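PDB 1QOR: quinone oxidoreductase 1 from Escherichia coli, which catalyses the NADPH-dependent reduction of quinones to semiquinones, two quinones being converted for each NADPH oxidised. Local coordinates for residues L145-A150 and E195-R200; E199-I204 and K208-V213; D220-S225 and G233-F238. One frame throughout, in Å; residues are numbered along the deposited sequence.

All three contacts lie in the NADPH-binding Rossmann domain, where helices pack on a six-stranded parallel sheet. Interactions 1 and 2 share helix 197-204 and have centres about 9 Å apart: the start of the helix meets strand 143-146, and its later part meets the chain entering strand 210-215, the neighbouring strand. Interaction 3 follows along the chain, joining helix 222-227 to strand 233-237; its centre is about 11 Å from that of interaction 1 and 12 Å from that of interaction 2. Strands 143-146, 210-215 and 233-237 are consecutive in the sheet, so the three contacts tie adjacent strands and two helices together. Interactions 1 and 3 include coenzyme-touching residues; interaction 2 lies farther out.

Interaction 1 of 3, residues L145-A150 and E195-R200; sequences LFHAAA and EDLVER
The amide of E199 gives D196 OD1 a nearly straight bond (2.9 Å, 167°) that caps the helix whose first turn carries L197 against L145 and H147. D196 holds the N-cap position, its carboxylate used on the anti side, while its backbone O takes R200 N in the first helical bond. L197 makes every contact from the helix side. With CG anti to the backbone N (chi1 166°), its two methyls are directed toward the end of strand 143-146 and the loop that follows it, and each finds a different partner. CD1 faces the methyl CD2 of L145 at 4.2 Å, whereas CD2 comes up to the edge of the H147 imidazole, near the ring plane, 3.8 Å from CE1. The histidine's NE2 makes a weak hydrogen bond to S225 OG, so the same ring edge serves an apolar and a polar neighbour. T171 and I190, from the two strands beyond, touch L197 and help to bury it. On the flank of the helix, R200 NE forms a salt bridge with the syn side of E195 OE1 at 2.9 Å, and E195 OE2 accepts from N191 N, which ties the turn before the helix to the end of strand 188-191. The arrangement is typical of the Rossmann fold: a crossover helix packs on the sheet at the end of strand 143-146, and beyond that strand A148 touches NADPH.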
# COMPACT_ATOMS: atom_id res chain seq x y z
N LEU A 145 0.17 13.04 -10.25
CA LEU A 145 1.32 12.76 -11.10
C LEU A 145 1.19 11.42 -11.87
O LEU A 145 0.69 10.41 -11.33
CB LEU A 145 2.58 12.80 -10.24
CG LEU A 145 3.94 12.57 -10.90
CD1 LEU A 145 4.26 13.71 -11.80
CD2 LEU A 145 5.02 12.41 -9.80
N PHE A 146 1.67 11.40 -13.13
CA PHE A 146 1.57 10.21 -13.95
C PHE A 146 2.83 10.17 -14.78
O PHE A 146 3.05 11.03 -15.61
CB PHE A 146 0.32 10.28 -14.84
CG PHE A 146 -0.16 8.95 -15.36
CD1 PHE A 146 0.55 8.28 -16.37
CD2 PHE A 146 -1.32 8.37 -14.86
CE1 PHE A 146 0.11 7.03 -16.87
CE2 PHE A 146 -1.78 7.13 -15.35
CZ PHE A 146 -1.05 6.45 -16.36
N HIS A 147 3.66 9.16 -14.54
CA HIS A 147 4.94 9.00 -15.22
C HIS A 147 4.88 8.49 -16.62
O HIS A 147 3.94 7.81 -16.99
CB HIS A 147 5.84 8.10 -14.40
CG HIS A 147 6.33 8.74 -13.14
ND1 HIS A 147 7.52 9.43 -13.06
CD2 HIS A 147 5.81 8.77 -11.89
CE1 HIS A 147 7.72 9.84 -11.82
NE2 HIS A 147 6.70 9.45 -11.09
N ALA A 148 5.89 8.83 -17.40
CA ALA A 148 5.99 8.37 -18.79
C ALA A 148 4.68 8.69 -19.55
O ALA A 148 4.04 7.81 -20.16
CB ALA A 148 6.33 6.83 -18.80
N ALA A 149 4.30 9.97 -19.50
CA ALA A 149 3.07 10.47 -20.07
C ALA A 149 2.92 10.50 -21.60
O ALA A 149 1.82 10.67 -22.10
CB ALA A 149 2.74 11.82 -19.48
N ALA A 150 3.99 10.30 -22.35
CA ALA A 150 3.87 10.27 -23.81
C ALA A 150 3.91 8.84 -24.37
O ALA A 150 4.03 8.65 -25.61
CB ALA A 150 4.99 11.09 -24.44
N GLU A 195 14.83 18.07 -15.49
CA GLU A 195 14.47 18.85 -14.35
C GLU A 195 14.54 18.09 -13.05
O GLU A 195 14.75 16.87 -13.02
CB GLU A 195 13.05 19.40 -14.53
CG GLU A 195 12.79 20.06 -15.88
CD GLU A 195 11.38 20.63 -15.98
OE1 GLU A 195 11.05 21.57 -15.21
OE2 GLU A 195 10.60 20.15 -16.82
N ASP A 196 14.32 18.84 -11.97
CA ASP A 196 14.28 18.30 -10.64
C ASP A 196 12.82 18.03 -10.39
O ASP A 196 12.06 18.94 -10.04
CB ASP A 196 14.75 19.30 -9.63
CG ASP A 196 14.89 18.69 -8.27
OD1 ASP A 196 13.87 18.40 -7.61
OD2 ASP A 196 16.04 18.46 -7.85
N LEU A 197 12.43 16.78 -10.57
CA LEU A 197 11.04 16.38 -10.41
C LEU A 197 10.33 16.79 -9.13
O LEU A 197 9.16 17.23 -9.18
CB LEU A 197 10.92 14.86 -10.58
CG LEU A 197 9.65 14.12 -10.16
CD1 LEU A 197 8.45 14.60 -10.94
CD2 LEU A 197 9.87 12.64 -10.43
N VAL A 198 10.99 16.57 -7.99
CA VAL A 198 10.38 16.85 -6.69
C VAL A 198 10.17 18.34 -6.48
O VAL A 198 9.07 18.75 -6.10
CB VAL A 198 11.19 16.20 -5.51
CG1 VAL A 198 10.64 16.64 -4.17
CG2 VAL A 198 11.08 14.65 -5.59
N GLU A 199 11.20 19.14 -6.75
CA GLU A 199 11.08 20.58 -6.61
C GLU A 199 10.02 21.15 -7.59
O GLU A 199 9.15 21.92 -7.17
CB GLU A 199 12.44 21.26 -6.77
CG GLU A 199 13.40 21.08 -5.56
CD GLU A 199 12.72 21.19 -4.14
OE1 GLU A 199 11.97 22.17 -3.90
OE2 GLU A 199 12.95 20.31 -3.26
N ARG A 200 10.04 20.73 -8.86
CA ARG A 200 9.02 21.24 -9.81
C ARG A 200 7.64 20.82 -9.36
O ARG A 200 6.70 21.61 -9.43
CB ARG A 200 9.25 20.74 -11.24
CG ARG A 200 10.38 21.43 -12.01
CD ARG A 200 9.96 22.83 -12.46
NE ARG A 200 9.02 22.84 -13.59
CZ ARG A 200 7.93 23.61 -13.65
NH1 ARG A 200 7.61 24.45 -12.65
NH2 ARG A 200 7.15 23.55 -14.72

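Interaction 2 of 3, residues E199-I204 and K208-V213; sequences ERLKEI and KKVRVV
In the beta-alpha-beta crossover of the Rossmann fold that leads from strand 188-191 to strand 210-215, L201 and K202 of helix 197-204 pack on K209 and V210, where the chain turns back into the sheet. The CA atoms of K202 and K209 are 5.6 Å apart, and K209 takes a positive phi (66°). In the buried part, chi1 of 178° swings the CG of L201 away from the backbone N and sends its branched end over the chain; CD2 rests on K209 CA at 4.0 Å, and CD1 faces V210 CG2 at 4.5 Å. T205 OG1 accepts from K209 N and is bonded also to L201 O. At the more exposed side, K202 and K209 lie side by side and point the same way, with K209 CE against K202 CG at 4.2 Å. Their ammonium groups part (NZ to NZ 6.5 Å), and this like-charge proximity is probably eased because each has its own acceptor: K209 NZ bonds to D227 O, while K202, bent at chi3, turns back to E199. There K202 NZ meets E199 OE2 on its syn side at 2.7 Å, and a weak bond goes to E199 OE1. A second salt bridge within the helix joins R200 NH1 to E203 OE1 at 3.2 Å, from above the carboxylate plane, and I204 CD1 lies over one face of the guanidinium, offset toward its rim.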
# COMPACT_ATOMS: atom_id res chain seq x y z
N GLU A 199 11.20 19.14 -6.75
CA GLU A 199 11.08 20.58 -6.61
C GLU A 199 10.02 21.15 -7.59
O GLU A 199 9.15 21.92 -7.17
CB GLU A 199 12.44 21.26 -6.77
CG GLU A 199 13.40 21.08 -5.56
CD GLU A 199 12.72 21.19 -4.14
OE1 GLU A 199 11.97 22.17 -3.90
OE2 GLU A 199 12.95 20.31 -3.26
N ARG A 200 10.04 20.73 -8.86
CA ARG A 200 9.02 21.24 -9.81
C ARG A 200 7.64 20.82 -9.36
O ARG A 200 6.70 21.61 -9.43
CB ARG A 200 9.25 20.74 -11.24
CG ARG A 200 10.38 21.43 -12.01
CD ARG A 200 9.96 22.83 -12.46
NE ARG A 200 9.02 22.84 -13.59
CZ ARG A 200 7.93 23.61 -13.65
NH1 ARG A 200 7.61 24.45 -12.65
NH2 ARG A 200 7.15 23.55 -14.72
N LEU A 201 7.49 19.59 -8.87
CA LEU A 201 6.18 19.15 -8.42
C LEU A 201 5.67 19.97 -7.24
O LEU A 201 4.47 20.29 -7.16
CB LEU A 201 6.13 17.63 -8.14
CG LEU A 201 4.67 17.43 -7.64
CD1 LEU A 201 3.85 16.67 -8.61
CD2 LEU A 201 4.52 16.98 -6.17
N LYS A 202 6.56 20.32 -6.32
CA LYS A 202 6.14 21.16 -5.18
C LYS A 202 5.75 22.58 -5.66
O LYS A 202 4.78 23.17 -5.18
CB LYS A 202 7.26 21.27 -4.14
CG LYS A 202 7.41 20.01 -3.33
CD LYS A 202 8.45 20.17 -2.25
CE LYS A 202 9.78 20.54 -2.82
NZ LYS A 202 10.78 20.79 -1.71
N GLU A 203 6.52 23.09 -6.62
CA GLU A 203 6.27 24.40 -7.20
C GLU A 203 4.89 24.40 -7.88
O GLU A 203 4.02 25.19 -7.50
CB GLU A 203 7.39 24.70 -8.19
CG GLU A 203 7.30 26.03 -8.84
CD GLU A 203 8.58 26.41 -9.56
OE1 GLU A 203 9.23 25.48 -10.09
OE2 GLU A 203 8.92 27.63 -9.60
N ILE A 204 4.65 23.43 -8.78
CA ILE A 204 3.39 23.31 -9.53
C ILE A 204 2.16 23.17 -8.64
O ILE A 204 1.06 23.69 -8.97
CB ILE A 204 3.45 22.10 -10.54
CG1 ILE A 204 4.42 22.37 -11.69
CG2 ILE A 204 2.10 21.81 -11.15
CD1 ILE A 204 4.77 21.12 -12.51
N LYS A 208 1.57 21.94 -1.96
CA LYS A 208 0.66 20.97 -1.41
C LYS A 208 0.97 19.50 -1.72
O LYS A 208 0.48 18.59 -1.03
CB LYS A 208 -0.75 21.24 -1.90
CG LYS A 208 -1.36 22.52 -1.37
CD LYS A 208 -2.87 22.57 -1.66
N LYS A 209 1.74 19.26 -2.77
CA LYS A 209 2.01 17.90 -3.19
C LYS A 209 0.72 17.23 -3.70
O LYS A 209 -0.38 17.81 -3.75
CB LYS A 209 2.71 17.10 -2.11
CG LYS A 209 4.17 17.50 -1.92
CD LYS A 209 4.80 16.69 -0.81
CE LYS A 209 6.31 16.87 -0.79
NZ LYS A 209 6.99 15.88 0.12
N VAL A 210 0.82 15.95 -3.99
CA VAL A 210 -0.27 15.23 -4.61
C VAL A 210 -0.76 14.04 -3.77
O VAL A 210 -0.02 13.55 -2.94
CB VAL A 210 0.33 14.90 -6.05
CG1 VAL A 210 0.49 13.45 -6.37
CG2 VAL A 210 -0.29 15.83 -7.13
N ARG A 211 -2.03 13.68 -3.89
CA ARG A 211 -2.59 12.56 -3.14
C ARG A 211 -2.28 11.18 -3.80
O ARG A 211 -2.29 10.16 -3.12
CB ARG A 211 -4.10 12.68 -3.01
CG ARG A 211 -4.58 13.13 -1.67
N VAL A 212 -2.08 11.15 -5.12
CA VAL A 212 -1.77 9.91 -5.78
C VAL A 212 -0.72 10.09 -6.88
O VAL A 212 -0.69 11.14 -7.53
CB VAL A 212 -3.05 9.24 -6.30
CG1 VAL A 212 -3.74 10.17 -7.32
CG2 VAL A 212 -2.72 7.85 -6.90
N VAL A 213 0.15 9.09 -7.03
CA VAL A 213 1.23 9.03 -8.01
C VAL A 213 1.10 7.71 -8.75
O VAL A 213 1.05 6.65 -8.12
CB VAL A 213 2.64 8.99 -7.37
CG1 VAL A 213 3.68 8.74 -8.42
CG2 VAL A 213 3.00 10.37 -6.73

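Interaction 3 of 3, residues D220-S225 and G233-F238; sequences DTWERS and GLMVSF. With NDP (NADPH dihydro-nicotinamide-adenine-dinucleotide phosphate), chain D.
M235 reaches from strand 233-237 of the Rossmann sheet to helix 222-227, and its thioether is gripped by W222 and S225. Its CB points at the helix; CG, trans to the main-chain nitrogen (chi1 164°), meets W222 CZ3 at 3.9 Å. A bend at chi2 then carries SD over to S225 CB, 4.0 Å away. The terminal CE settles between the two helix residues, 3.6 Å from W222 CE3 and equally close to S225 CB. An alanine here would lack CG, SD and CE, which would probably open a gap between strand and helix and leave W222 CE3 and S225 CB without their partner. S225 OG is bonded to D215 OD2. L250 of the second subunit packs on W222, so the buried contact lies next to the dimer interface. Along the helix start, R224 NH2 bonds to D220 O at 3.1 Å, from above the carbonyl plane. Beyond the strand's end comes F238, a residue of the NADPH-binding site: its ring lies against the nicotinamide riboside of the coenzyme, with F238 CE2 3.8 Å from NDP O4D.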
# COMPACT_ATOMS: atom_id res chain seq x y z
N ASP A 220 14.01 3.60 -11.26
CA ASP A 220 14.57 4.96 -11.36
C ASP A 220 13.83 6.08 -10.64
O ASP A 220 14.48 7.00 -10.15
CB ASP A 220 14.81 5.35 -12.82
CG ASP A 220 15.96 4.57 -13.46
OD1 ASP A 220 16.69 3.82 -12.75
OD2 ASP A 220 16.14 4.70 -14.70
N THR A 221 12.52 5.94 -10.46
CA THR A 221 11.73 7.02 -9.87
C THR A 221 11.14 6.76 -8.50
O THR A 221 10.50 7.65 -7.91
CB THR A 221 10.58 7.39 -10.83
OG1 THR A 221 9.89 6.19 -11.25
CG2 THR A 221 11.12 8.14 -12.05
N TRP A 222 11.36 5.56 -7.99
CA TRP A 222 10.82 5.15 -6.70
C TRP A 222 10.89 6.19 -5.58
O TRP A 222 9.88 6.59 -5.00
CB TRP A 222 11.48 3.80 -6.27
CG TRP A 222 11.06 3.30 -4.87
CD1 TRP A 222 11.86 3.22 -3.77
CD2 TRP A 222 9.74 2.88 -4.44
NE1 TRP A 222 11.12 2.79 -2.70
CE2 TRP A 222 9.82 2.57 -3.08
CE3 TRP A 222 8.50 2.73 -5.09
CZ2 TRP A 222 8.72 2.12 -2.33
CZ3 TRP A 222 7.40 2.27 -4.35
CH2 TRP A 222 7.52 1.97 -2.98
N GLU A 223 12.10 6.59 -5.24
CA GLU A 223 12.30 7.54 -4.16
C GLU A 223 11.71 8.94 -4.49
O GLU A 223 11.00 9.54 -3.66
CB GLU A 223 13.79 7.60 -3.82
CG GLU A 223 14.13 7.06 -2.39
CD GLU A 223 14.66 5.60 -2.37
OE1 GLU A 223 15.05 5.09 -3.47
OE2 GLU A 223 14.70 4.98 -1.25
N ARG A 224 11.95 9.42 -5.72
CA ARG A 224 11.40 10.71 -6.15
C ARG A 224 9.86 10.74 -6.05
O ARG A 224 9.29 11.66 -5.45
CB ARG A 224 11.92 11.10 -7.55
CG ARG A 224 13.38 11.56 -7.48
CD ARG A 224 14.05 11.88 -8.83
NE ARG A 224 14.11 10.71 -9.70
CZ ARG A 224 14.28 10.77 -11.02
NH1 ARG A 224 14.43 11.93 -11.63
NH2 ARG A 224 14.18 9.66 -11.75
N SER A 225 9.20 9.65 -6.47
CA SER A 225 7.76 9.58 -6.41
C SER A 225 7.21 9.62 -4.98
O SER A 225 6.20 10.30 -4.70
CB SER A 225 7.27 8.37 -7.14
OG SER A 225 7.49 8.53 -8.54
N GLY A 233 -0.80 9.56 1.35
CA GLY A 233 -1.09 9.47 -0.08
C GLY A 233 -0.90 8.06 -0.59
O GLY A 233 -0.41 7.17 0.13
N LEU A 234 -1.26 7.84 -1.85
CA LEU A 234 -1.18 6.52 -2.45
C LEU A 234 -0.21 6.43 -3.59
O LEU A 234 -0.35 7.17 -4.56
CB LEU A 234 -2.54 6.09 -2.97
CG LEU A 234 -2.59 4.76 -3.74
CD1 LEU A 234 -2.37 3.48 -2.85
CD2 LEU A 234 -3.96 4.70 -4.41
N MET A 235 0.76 5.53 -3.48
CA MET A 235 1.76 5.31 -4.52
C MET A 235 1.32 4.08 -5.32
O MET A 235 1.16 2.99 -4.73
CB MET A 235 3.15 5.12 -3.89
CG MET A 235 4.21 4.52 -4.80
SD MET A 235 4.64 5.57 -6.21
CE MET A 235 6.23 4.94 -6.80
N VAL A 236 1.03 4.26 -6.62
CA VAL A 236 0.64 3.16 -7.50
C VAL A 236 1.81 2.73 -8.38
O VAL A 236 2.17 3.43 -9.34
CB VAL A 236 -0.60 3.52 -8.36
CG1 VAL A 236 -1.10 2.26 -9.17
CG2 VAL A 236 -1.74 4.04 -7.44
N SER A 237 2.50 1.66 -7.99
CA SER A 237 3.63 1.14 -8.77
C SER A 237 3.04 0.11 -9.75
O SER A 237 2.61 -0.97 -9.33
CB SER A 237 4.62 0.48 -7.82
OG SER A 237 5.78 0.09 -8.53
N PHE A 238 2.99 0.43 -11.04
CA PHE A 238 2.34 -0.48 -11.98
C PHE A 238 3.15 -0.83 -13.20
O PHE A 238 2.60 -1.31 -14.18
CB PHE A 238 0.94 0.08 -12.36
CG PHE A 238 0.95 1.24 -13.35
CD1 PHE A 238 1.16 2.54 -12.91
CD2 PHE A 238 0.72 1.01 -14.71
CE1 PHE A 238 1.13 3.62 -13.80
CE2 PHE A 238 0.69 2.06 -15.63
CZ PHE A 238 0.89 3.38 -15.18
PA NDP D . 5.48 2.81 -23.14
O1A NDP D . 5.04 2.95 -24.55
O2A NDP D . 4.96 3.77 -22.13
O5B NDP D . 7.03 2.71 -23.05
C5B NDP D . 7.74 2.81 -21.84
C4B NDP D . 8.15 4.24 -21.64
O4B NDP D . 8.59 4.23 -20.29
C3B NDP D . 9.34 4.75 -22.46
O3B NDP D . 8.88 5.22 -23.75
C2B NDP D . 9.99 5.74 -21.50
O2B NDP D . 9.46 7.03 -21.77
C1B NDP D . 9.60 5.20 -20.06
N9A NDP D . 10.87 4.78 -19.46
C8A NDP D . 11.50 5.31 -18.41
N7A NDP D . 12.66 4.67 -18.20
C5A NDP D . 12.71 3.76 -19.15
C6A NDP D . 13.76 2.87 -19.34
N6A NDP D . 14.84 2.85 -18.58
N1A NDP D . 13.62 2.03 -20.37
C2A NDP D . 12.53 2.03 -21.18
N3A NDP D . 11.53 2.89 -20.99
C4A NDP D . 11.61 3.78 -19.96
O3 NDP D . 4.92 1.38 -22.74
PN NDP D . 3.49 0.75 -22.48
O1N NDP D . 2.38 1.75 -22.70
O2N NDP D . 3.42 -0.59 -23.18
O5D NDP D . 3.65 0.46 -20.87
C5D NDP D . 3.95 1.44 -19.89
C4D NDP D . 4.22 0.81 -18.56
O4D NDP D . 3.01 0.28 -17.99
C3D NDP D . 5.21 -0.35 -18.63
O3D NDP D . 6.11 -0.30 -17.52
C2D NDP D . 4.27 -1.57 -18.55
O2D NDP D . 4.94 -2.72 -18.08
C1D NDP D . 3.22 -1.13 -17.56
N1N NDP D . 1.83 -1.65 -17.63
C2N NDP D . 1.23 -2.10 -16.48
C3N NDP D . -0.07 -2.57 -16.57
C7N NDP D . -0.81 -3.05 -15.32
O7N NDP D . -1.97 -3.43 -15.38
N7N NDP D . -0.09 -3.01 -14.21
C4N NDP D . -0.77 -2.59 -17.77
C5N NDP D . -0.13 -2.12 -18.92
C6N NDP D . 1.17 -1.66 -18.84
P2B NDP D . 10.35 8.41 -21.46
O1X NDP D . 9.37 9.51 -21.60
O2X NDP D . 10.85 8.26 -20.09
O3X NDP D . 11.41 8.36 -22.48